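Local coordinates for Mll7089 protein (Mesorhizobium loti, PDB 2OZ8) that is of unknown function but resembles mandelate racemase and may be a magnesium-dependent hydro-lyase, at residues Asn198-Val211 / Leu238-Tyr252. Numbering follows the deposited sequence.
Sequences NEAWTSKEALTKLV and LRHAVTWTQINSGEY
The Tyr252 ring takes Asn198 OD1 at its edge, in the ring plane, while CG of the preceding Glu251 covers the centre of one face. Tyr252 OH donates to a lone pair of Asn198 OD1 in the amide plane; the tyrosine is poorly ordered, so the 2.5 Å length is approximate. Amide and ring planes are 66° apart. Replacing Asn198 by an alanine removes this acceptor and is likely to leave the Tyr252 hydroxyl without its partner. Glu199 turns its OE2 to a salt bridge with Arg229, whose side chain also touches Tyr252. At the other end, Trp244 has Val242 CG1 over one face, toward the rim, and a water at its edge, in plane. The water accepts from Trp244 NE1 (2.9 Å) and donates to Leu210 O (2.7 Å). Val211 CG2 lies 3.7 Å from Trp244 CH2. In this enolase-type barrel, Asn198 and Tyr252 sit in loops after strands 192-196 and 246-249, while helices 203-215 and 232-241 pack side by side outside the strands. With CG anti to its backbone N (chi1 -176°), Leu207 reaches Ala241 CB with CD2 and Val242 CG2 with CD1, each at 3.5 Å. Leu238 CD2 lies against Leu207 CB at 3.7 Å. Leu210 CD1 meets Val242 CG2 and, more loosely, Ile247 CD1 on strand 246-249.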
ATOM      1  N   ASN A 198       8.077 -28.234  -9.386  1.00 38.84           N
ATOM      2  CA  ASN A 198       9.223 -27.511  -9.906  1.00 39.06           C
ATOM      3  C   ASN A 198       8.887 -26.468 -10.950  1.00 38.63           C
ATOM      4  O   ASN A 198       9.483 -26.445 -12.050  1.00 38.11           O
ATOM      5  CB  ASN A 198      10.246 -28.464 -10.450  1.00 40.21           C
ATOM      6  CG  ASN A 198      11.603 -28.152  -9.945  1.00 46.64           C
ATOM      7  OD1 ASN A 198      12.286 -27.245 -10.444  1.00 48.65           O
ATOM      8  ND2 ASN A 198      12.007 -28.877  -8.872  1.00 53.86           N
ATOM      9  N   GLU A 199       7.937 -25.608 -10.583  1.00 37.92           N
ATOM     10  CA  GLU A 199       7.535 -24.424 -11.339  1.00 37.39           C
ATOM     11  C   GLU A 199       6.739 -24.742 -12.604  1.00 36.94           C
ATOM     12  O   GLU A 199       6.541 -23.874 -13.454  1.00 37.44           O
ATOM     13  CB  GLU A 199       8.736 -23.493 -11.678  1.00 36.71           C
ATOM     14  CG  GLU A 199       9.652 -23.040 -10.538  1.00 36.40           C
ATOM     15  CD  GLU A 199      10.678 -21.885 -10.947  1.00 39.12           C
ATOM     16  OE1 GLU A 199      11.451 -21.987 -11.897  1.00 44.95           O
ATOM     17  OE2 GLU A 199      10.760 -20.836 -10.305  1.00 44.22           O
ATOM     18  N   ALA A 200       6.306 -25.990 -12.755  1.00 36.31           N
ATOM     19  CA  ALA A 200       5.548 -26.388 -13.933  1.00 34.74           C
ATOM     20  C   ALA A 200       4.221 -25.664 -14.055  1.00 34.54           C
ATOM     21  O   ALA A 200       3.651 -25.583 -15.142  1.00 35.33           O
ATOM     22  CB  ALA A 200       5.319 -27.924 -13.955  1.00 33.94           C
ATOM     23  N   TRP A 201       3.701 -25.143 -12.959  1.00 34.17           N
ATOM     24  CA  TRP A 201       2.324 -24.596 -12.986  1.00 34.06           C
ATOM     25  C   TRP A 201       2.307 -23.068 -12.975  1.00 33.64           C
ATOM     26  O   TRP A 201       3.267 -22.451 -12.568  1.00 34.00           O
ATOM     27  CB  TRP A 201       1.518 -25.161 -11.836  1.00 33.25           C
ATOM     28  CG  TRP A 201       1.396 -26.649 -11.851  1.00 32.87           C
ATOM     29  CD1 TRP A 201       1.474 -27.464 -12.933  1.00 33.25           C
ATOM     30  CD2 TRP A 201       1.086 -27.494 -10.732  1.00 31.75           C
ATOM     31  NE1 TRP A 201       1.246 -28.778 -12.567  1.00 34.15           N
ATOM     32  CE2 TRP A 201       1.025 -28.832 -11.219  1.00 31.65           C
ATOM     33  CE3 TRP A 201       0.842 -27.253  -9.379  1.00 30.21           C
ATOM     34  CZ2 TRP A 201       0.720 -29.937 -10.398  1.00 31.65           C
ATOM     35  CZ3 TRP A 201       0.537 -28.368  -8.544  1.00 35.21           C
ATOM     36  CH2 TRP A 201       0.478 -29.698  -9.071  1.00 32.02           C
ATOM     37  N   THR A 202       1.257 -22.471 -13.520  1.00 33.10           N
ATOM     38  CA  THR A 202       0.929 -21.077 -13.250  1.00 32.18           C
ATOM     39  C   THR A 202       0.005 -21.001 -11.985  1.00 31.82           C
ATOM     40  O   THR A 202      -0.593 -22.013 -11.535  1.00 31.06           O
ATOM     41  CB  THR A 202       0.229 -20.461 -14.501  1.00 33.51           C
ATOM     42  OG1 THR A 202      -0.827 -21.318 -14.929  1.00 34.35           O
ATOM     43  CG2 THR A 202       1.215 -20.265 -15.688  1.00 29.76           C
ATOM     44  N   SER A 203      -0.134 -19.826 -11.398  1.00 31.74           N
ATOM     45  CA  SER A 203      -0.807 -19.748 -10.077  1.00 31.93           C
ATOM     46  C   SER A 203      -2.206 -20.334  -9.979  1.00 32.08           C
ATOM     47  O   SER A 203      -2.443 -21.153  -9.062  1.00 32.53           O
ATOM     48  CB  SER A 203      -0.786 -18.345  -9.466  1.00 32.71           C
ATOM     49  OG  SER A 203      -1.485 -17.450 -10.298  1.00 32.97           O
ATOM     50  N   LYS A 204      -3.123 -19.984 -10.890  1.00 30.88           N
ATOM     51  CA  LYS A 204      -4.486 -20.530 -10.747  1.00 30.64           C
ATOM     52  C   LYS A 204      -4.577 -21.983 -11.117  1.00 30.87           C
ATOM     53  O   LYS A 204      -5.342 -22.736 -10.509  1.00 32.77           O
ATOM     54  CB  LYS A 204      -5.576 -19.643 -11.425  1.00 31.76           C
ATOM     55  CG  LYS A 204      -7.032 -20.056 -11.196  1.00 30.24           C
ATOM     56  CD  LYS A 204      -7.406 -20.213  -9.733  1.00 28.51           C
ATOM     57  CE  LYS A 204      -7.461 -18.844  -8.985  1.00 30.93           C
ATOM     58  NZ  LYS A 204      -8.589 -17.950  -9.364  1.00 29.61           N
ATOM     59  N   GLU A 205      -3.773 -22.403 -12.089  1.00 31.78           N
ATOM     60  CA  GLU A 205      -3.557 -23.825 -12.407  1.00 31.44           C
ATOM     61  C   GLU A 205      -3.025 -24.622 -11.213  1.00 31.52           C
ATOM     62  O   GLU A 205      -3.586 -25.667 -10.896  1.00 32.33           O
ATOM     63  CB  GLU A 205      -2.574 -23.966 -13.556  1.00 31.79           C
ATOM     64  CG  GLU A 205      -2.348 -25.422 -13.955  1.00 31.14           C
ATOM     65  CD  GLU A 205      -1.130 -25.602 -14.863  1.00 33.62           C
ATOM     66  OE1 GLU A 205      -0.355 -24.648 -15.127  1.00 33.09           O
ATOM     67  OE2 GLU A 205      -0.950 -26.729 -15.335  1.00 36.63           O
ATOM     68  N   ALA A 206      -1.996 -24.125 -10.514  1.00 31.29           N
ATOM     69  CA  ALA A 206      -1.548 -24.787  -9.233  1.00 31.37           C
ATOM     70  C   ALA A 206      -2.715 -24.987  -8.285  1.00 32.14           C
ATOM     71  O   ALA A 206      -2.963 -26.091  -7.812  1.00 32.54           O
ATOM     72  CB  ALA A 206      -0.476 -24.012  -8.547  1.00 29.34           C
ATOM     73  N   LEU A 207      -3.469 -23.914  -8.055  1.00 32.74           N
ATOM     74  CA  LEU A 207      -4.579 -23.964  -7.125  1.00 33.84           C
ATOM     75  C   LEU A 207      -5.722 -24.933  -7.529  1.00 33.83           C
ATOM     76  O   LEU A 207      -6.249 -25.634  -6.681  1.00 34.40           O
ATOM     77  CB  LEU A 207      -5.089 -22.547  -6.858  1.00 33.71           C
ATOM     78  CG  LEU A 207      -6.187 -22.276  -5.843  1.00 34.96           C
ATOM     79  CD1 LEU A 207      -6.245 -23.205  -4.633  1.00 33.78           C
ATOM     80  CD2 LEU A 207      -5.982 -20.871  -5.415  1.00 38.01           C
ATOM     81  N   THR A 208      -6.094 -24.984  -8.801  1.00 33.48           N
ATOM     82  CA  THR A 208      -7.135 -25.936  -9.216  1.00 33.85           C
ATOM     83  C   THR A 208      -6.640 -27.368  -9.191  1.00 34.04           C
ATOM     84  O   THR A 208      -7.389 -28.267  -8.892  1.00 34.60           O
ATOM     85  CB  THR A 208      -7.732 -25.602 -10.607  1.00 34.07           C
ATOM     86  OG1 THR A 208      -6.735 -25.772 -11.608  1.00 33.94           O
ATOM     87  CG2 THR A 208      -8.218 -24.135 -10.648  1.00 34.39           C
ATOM     88  N   LYS A 209      -5.360 -27.577  -9.466  1.00 34.43           N
ATOM     89  CA  LYS A 209      -4.736 -28.894  -9.279  1.00 34.24           C
ATOM     90  C   LYS A 209      -4.653 -29.328  -7.814  1.00 34.85           C
ATOM     91  O   LYS A 209      -4.989 -30.469  -7.472  1.00 35.59           O
ATOM     92  CB  LYS A 209      -3.385 -28.937 -10.012  1.00 33.72           C
ATOM     93  CG  LYS A 209      -3.657 -28.975 -11.531  1.00 33.45           C
ATOM     94  CD  LYS A 209      -2.465 -29.076 -12.372  1.00 31.66           C
ATOM     95  CE  LYS A 209      -2.865 -28.892 -13.800  1.00 31.26           C
ATOM     96  NZ  LYS A 209      -1.736 -29.223 -14.710  1.00 29.95           N
ATOM     97  N   LEU A 210      -4.275 -28.415  -6.930  1.00 34.48           N
ATOM     98  CA  LEU A 210      -4.338 -28.708  -5.503  1.00 35.12           C
ATOM     99  C   LEU A 210      -5.752 -29.063  -5.038  1.00 35.78           C
ATOM    100  O   LEU A 210      -5.945 -29.986  -4.213  1.00 36.70           O
ATOM    101  CB  LEU A 210      -3.735 -27.560  -4.677  1.00 34.78           C
ATOM    102  CG  LEU A 210      -2.215 -27.435  -4.924  1.00 33.59           C
ATOM    103  CD1 LEU A 210      -1.641 -26.129  -4.422  1.00 27.54           C
ATOM    104  CD2 LEU A 210      -1.478 -28.659  -4.355  1.00 31.08           C
ATOM    105  N   VAL A 211      -6.751 -28.384  -5.579  1.00 35.77           N
ATOM    106  CA  VAL A 211      -8.139 -28.720  -5.218  1.00 35.88           C
ATOM    107  C   VAL A 211      -8.500 -30.144  -5.709  1.00 35.95           C
ATOM    108  O   VAL A 211      -9.040 -30.954  -4.938  1.00 35.52           O
ATOM    109  CB  VAL A 211      -9.138 -27.661  -5.789  1.00 36.85           C
ATOM    110  CG1 VAL A 211     -10.597 -28.182  -5.727  1.00 35.55           C
ATOM    111  CG2 VAL A 211      -8.956 -26.301  -5.089  1.00 32.84           C
ATOM    112  N   LEU A 238      -1.839 -18.334  -3.507  1.00 36.53           N
ATOM    113  CA  LEU A 238      -1.816 -19.742  -3.017  1.00 36.54           C
ATOM    114  C   LEU A 238      -1.806 -19.806  -1.502  1.00 36.97           C
ATOM    115  O   LEU A 238      -2.463 -20.661  -0.903  1.00 36.51           O
ATOM    116  CB  LEU A 238      -0.587 -20.521  -3.553  1.00 35.74           C
ATOM    117  CG  LEU A 238      -0.615 -20.727  -5.074  1.00 35.65           C
ATOM    118  CD1 LEU A 238       0.684 -21.337  -5.593  1.00 29.43           C
ATOM    119  CD2 LEU A 238      -1.823 -21.588  -5.430  1.00 33.49           C
ATOM    120  N   ARG A 239      -0.998 -18.938  -0.894  1.00 37.28           N
ATOM    121  CA  ARG A 239      -0.830 -18.966   0.541  1.00 38.34           C
ATOM    122  C   ARG A 239      -2.194 -18.664   1.203  1.00 38.47           C
ATOM    123  O   ARG A 239      -2.540 -19.283   2.211  1.00 39.00           O
ATOM    124  CB  ARG A 239       0.211 -17.928   1.011  1.00 38.88           C
ATOM    125  CG  ARG A 239       1.632 -18.448   1.202  1.00 40.04           C
ATOM    126  CD  ARG A 239       2.173 -18.002   2.559  1.00 45.59           C
ATOM    127  NE  ARG A 239       2.182 -16.567   2.710  1.00 48.25           N
ATOM    128  CZ  ARG A 239       1.619 -15.874   3.698  1.00 49.92           C
ATOM    129  NH1 ARG A 239       1.023 -16.453   4.747  1.00 48.91           N
ATOM    130  NH2 ARG A 239       1.678 -14.552   3.617  1.00 50.30           N
ATOM    131  N   HIS A 240      -2.933 -17.704   0.633  1.00 37.51           N
ATOM    132  CA  HIS A 240      -4.212 -17.275   1.166  1.00 36.98           C
ATOM    133  C   HIS A 240      -5.362 -18.230   0.889  1.00 37.97           C
ATOM    134  O   HIS A 240      -6.256 -18.323   1.724  1.00 40.16           O
ATOM    135  CB  HIS A 240      -4.563 -15.878   0.699  1.00 35.23           C
ATOM    136  CG  HIS A 240      -3.534 -14.846   1.061  1.00 35.13           C
ATOM    137  ND1 HIS A 240      -3.450 -13.625   0.419  1.00 32.25           N
ATOM    138  CD2 HIS A 240      -2.554 -14.845   2.012  1.00 31.98           C
ATOM    139  CE1 HIS A 240      -2.440 -12.930   0.936  1.00 34.76           C
ATOM    140  NE2 HIS A 240      -1.894 -13.640   1.916  1.00 30.81           N
ATOM    141  N   ALA A 241      -5.342 -18.959  -0.232  1.00 36.66           N
ATOM    142  CA  ALA A 241      -6.516 -19.730  -0.661  1.00 36.27           C
ATOM    143  C   ALA A 241      -6.438 -21.178  -0.272  1.00 35.85           C
ATOM    144  O   ALA A 241      -7.471 -21.832  -0.073  1.00 36.30           O
ATOM    145  CB  ALA A 241      -6.713 -19.631  -2.204  1.00 36.50           C
ATOM    146  N   VAL A 242      -5.213 -21.682  -0.197  1.00 34.75           N
ATOM    147  CA  VAL A 242      -4.930 -23.087   0.076  1.00 34.13           C
ATOM    148  C   VAL A 242      -4.852 -23.218   1.614  1.00 35.22           C
ATOM    149  O   VAL A 242      -3.787 -23.045   2.252  1.00 37.32           O
ATOM    150  CB  VAL A 242      -3.617 -23.515  -0.651  1.00 33.32           C
ATOM    151  CG1 VAL A 242      -3.273 -24.907  -0.369  1.00 34.11           C
ATOM    152  CG2 VAL A 242      -3.749 -23.335  -2.163  1.00 32.64           C
ATOM    153  N   THR A 243      -5.983 -23.508   2.219  1.00 34.20           N
ATOM    154  CA  THR A 243      -6.079 -23.530   3.638  1.00 33.47           C
ATOM    155  C   THR A 243      -5.809 -24.922   4.168  1.00 34.16           C
ATOM    156  O   THR A 243      -5.780 -25.110   5.398  1.00 34.94           O
ATOM    157  CB  THR A 243      -7.537 -23.164   4.051  1.00 34.10           C
ATOM    158  OG1 THR A 243      -8.404 -24.084   3.432  1.00 30.65           O
ATOM    159  CG2 THR A 243      -7.926 -21.787   3.573  1.00 33.39           C
ATOM    160  N   TRP A 244      -5.671 -25.914   3.270  1.00 33.21           N
ATOM    161  CA  TRP A 244      -5.504 -27.325   3.675  1.00 32.02           C
ATOM    162  C   TRP A 244      -4.039 -27.847   3.572  1.00 32.00           C
ATOM    163  O   TRP A 244      -3.748 -28.980   3.965  1.00 32.78           O
ATOM    164  CB  TRP A 244      -6.479 -28.240   2.878  1.00 32.06           C
ATOM    165  CG  TRP A 244      -6.269 -28.143   1.373  1.00 33.17           C
ATOM    166  CD1 TRP A 244      -5.458 -28.915   0.616  1.00 31.73           C
ATOM    167  CD2 TRP A 244      -6.833 -27.138   0.471  1.00 33.06           C
ATOM    168  NE1 TRP A 244      -5.473 -28.483  -0.703  1.00 32.49           N
ATOM    169  CE2 TRP A 244      -6.312 -27.406  -0.824  1.00 31.58           C
ATOM    170  CE3 TRP A 244      -7.747 -26.079   0.636  1.00 31.72           C
ATOM    171  CZ2 TRP A 244      -6.676 -26.664  -1.960  1.00 30.70           C
ATOM    172  CZ3 TRP A 244      -8.098 -25.298  -0.511  1.00 34.36           C
ATOM    173  CH2 TRP A 244      -7.562 -25.608  -1.785  1.00 32.99           C
ATOM    174  N   THR A 245      -3.116 -27.070   3.014  1.00 30.64           N
ATOM    175  CA  THR A 245      -1.751 -27.543   2.925  1.00 29.62           C
ATOM    176  C   THR A 245      -0.822 -26.367   2.892  1.00 30.53           C
ATOM    177  O   THR A 245      -1.300 -25.239   2.790  1.00 31.46           O
ATOM    178  CB  THR A 245      -1.510 -28.505   1.696  1.00 30.14           C
ATOM    179  OG1 THR A 245      -0.220 -29.066   1.804  1.00 28.97           O
ATOM    180  CG2 THR A 245      -1.567 -27.803   0.365  1.00 26.31           C
ATOM    181  N   GLN A 246       0.491 -26.621   2.952  1.00 31.35           N
ATOM    182  CA  GLN A 246       1.505 -25.561   2.996  1.00 32.46           C
ATOM    183  C   GLN A 246       2.177 -25.335   1.651  1.00 33.21           C
ATOM    184  O   GLN A 246       2.386 -26.289   0.916  1.00 33.38           O
ATOM    185  CB  GLN A 246       2.566 -25.915   4.025  1.00 31.90           C
ATOM    186  CG  GLN A 246       2.086 -25.824   5.489  1.00 34.30           C
ATOM    187  CD  GLN A 246       3.081 -26.423   6.477  1.00 35.14           C
ATOM    188  OE1 GLN A 246       3.601 -25.737   7.336  1.00 38.97           O
ATOM    189  NE2 GLN A 246       3.341 -27.720   6.347  1.00 40.75           N
ATOM    190  N   ILE A 247       2.509 -24.072   1.341  1.00 33.72           N
ATOM    191  CA  ILE A 247       3.209 -23.704   0.137  1.00 33.44           C
ATOM    192  C   ILE A 247       4.682 -23.516   0.467  1.00 34.62           C
ATOM    193  O   ILE A 247       5.072 -22.558   1.147  1.00 35.48           O
ATOM    194  CB  ILE A 247       2.637 -22.400  -0.458  1.00 34.20           C
ATOM    195  CG1 ILE A 247       1.094 -22.469  -0.624  1.00 34.60           C
ATOM    196  CG2 ILE A 247       3.338 -22.038  -1.766  1.00 33.34           C
ATOM    197  CD1 ILE A 247       0.589 -23.492  -1.681  1.00 36.36           C
ATOM    198  N   ASN A 248       5.520 -24.419  -0.029  1.00 35.05           N
ATOM    199  CA  ASN A 248       6.905 -24.472   0.373  1.00 35.44           C
ATOM    200  C   ASN A 248       7.635 -23.817  -0.775  1.00 37.23           C
ATOM    201  O   ASN A 248       7.426 -24.172  -1.901  1.00 37.83           O
ATOM    202  CB  ASN A 248       7.277 -25.949   0.621  1.00 34.87           C
ATOM    203  CG  ASN A 248       8.706 -26.155   1.118  1.00 35.27           C
ATOM    204  OD1 ASN A 248       9.613 -25.480   0.691  1.00 35.32           O
ATOM    205  ND2 ASN A 248       8.901 -27.130   2.014  1.00 37.53           N
ATOM    206  N   SER A 249       8.470 -22.829  -0.505  1.00 39.46           N
ATOM    207  CA  SER A 249       9.043 -22.008  -1.578  1.00 42.50           C
ATOM    208  C   SER A 249      10.468 -21.612  -1.305  1.00 43.76           C
ATOM    209  O   SER A 249      10.877 -21.515  -0.173  1.00 44.60           O
ATOM    210  CB  SER A 249       8.245 -20.718  -1.770  1.00 42.42           C
ATOM    211  OG  SER A 249       8.280 -20.354  -3.141  1.00 47.34           O
ATOM    212  N   GLY A 250      11.221 -21.394  -2.364  1.00 46.81           N
ATOM    213  CA  GLY A 250      12.530 -20.739  -2.291  1.00 50.73           C
ATOM    214  C   GLY A 250      13.623 -21.354  -3.149  1.00 53.46           C
ATOM    215  O   GLY A 250      14.777 -20.908  -3.073  1.00 53.99           O
ATOM    216  N   GLU A 251      13.281 -22.391  -3.929  1.00 55.94           N
ATOM    217  CA  GLU A 251      14.253 -23.054  -4.824  1.00 57.56           C
ATOM    218  C   GLU A 251      14.770 -22.037  -5.835  1.00 57.95           C
ATOM    219  O   GLU A 251      14.016 -21.175  -6.301  1.00 58.47           O
ATOM    220  CB  GLU A 251      13.643 -24.279  -5.563  1.00 57.48           C
ATOM    221  CG  GLU A 251      14.640 -25.230  -6.299  1.00 57.85           C
ATOM    222  CD  GLU A 251      15.295 -26.306  -5.383  1.00 61.92           C
ATOM    223  OE1 GLU A 251      15.715 -25.921  -4.279  1.00 63.54           O
ATOM    224  OE2 GLU A 251      15.395 -27.525  -5.759  1.00 60.58           O
ATOM    225  N   TYR A 252      16.056 -22.142  -6.147  1.00 58.37           N
ATOM    226  CA  TYR A 252      16.689 -21.358  -7.209  1.00 59.29           C
ATOM    227  C   TYR A 252      16.967 -19.926  -6.764  1.00 58.47           C
ATOM    228  O   TYR A 252      17.376 -19.083  -7.572  1.00 58.70           O
ATOM    229  CB  TYR A 252      15.878 -21.409  -8.529  1.00 60.56           C
ATOM    230  CG  TYR A 252      15.547 -22.826  -8.961  1.00 63.54           C
ATOM    231  CD1 TYR A 252      14.217 -23.267  -9.069  1.00 63.60           C
ATOM    232  CD2 TYR A 252      16.580 -23.748  -9.226  1.00 65.59           C
ATOM    233  CE1 TYR A 252      13.922 -24.587  -9.446  1.00 65.87           C
ATOM    234  CE2 TYR A 252      16.299 -25.053  -9.605  1.00 66.19           C
ATOM    235  CZ  TYR A 252      14.977 -25.471  -9.710  1.00 65.84           C
ATOM    236  OH  TYR A 252      14.743 -26.782 -10.072  1.00 66.24           O
TER
HETATM  237  O   HOH W   1      -4.126 -30.467  -2.328  1.00 25.79           O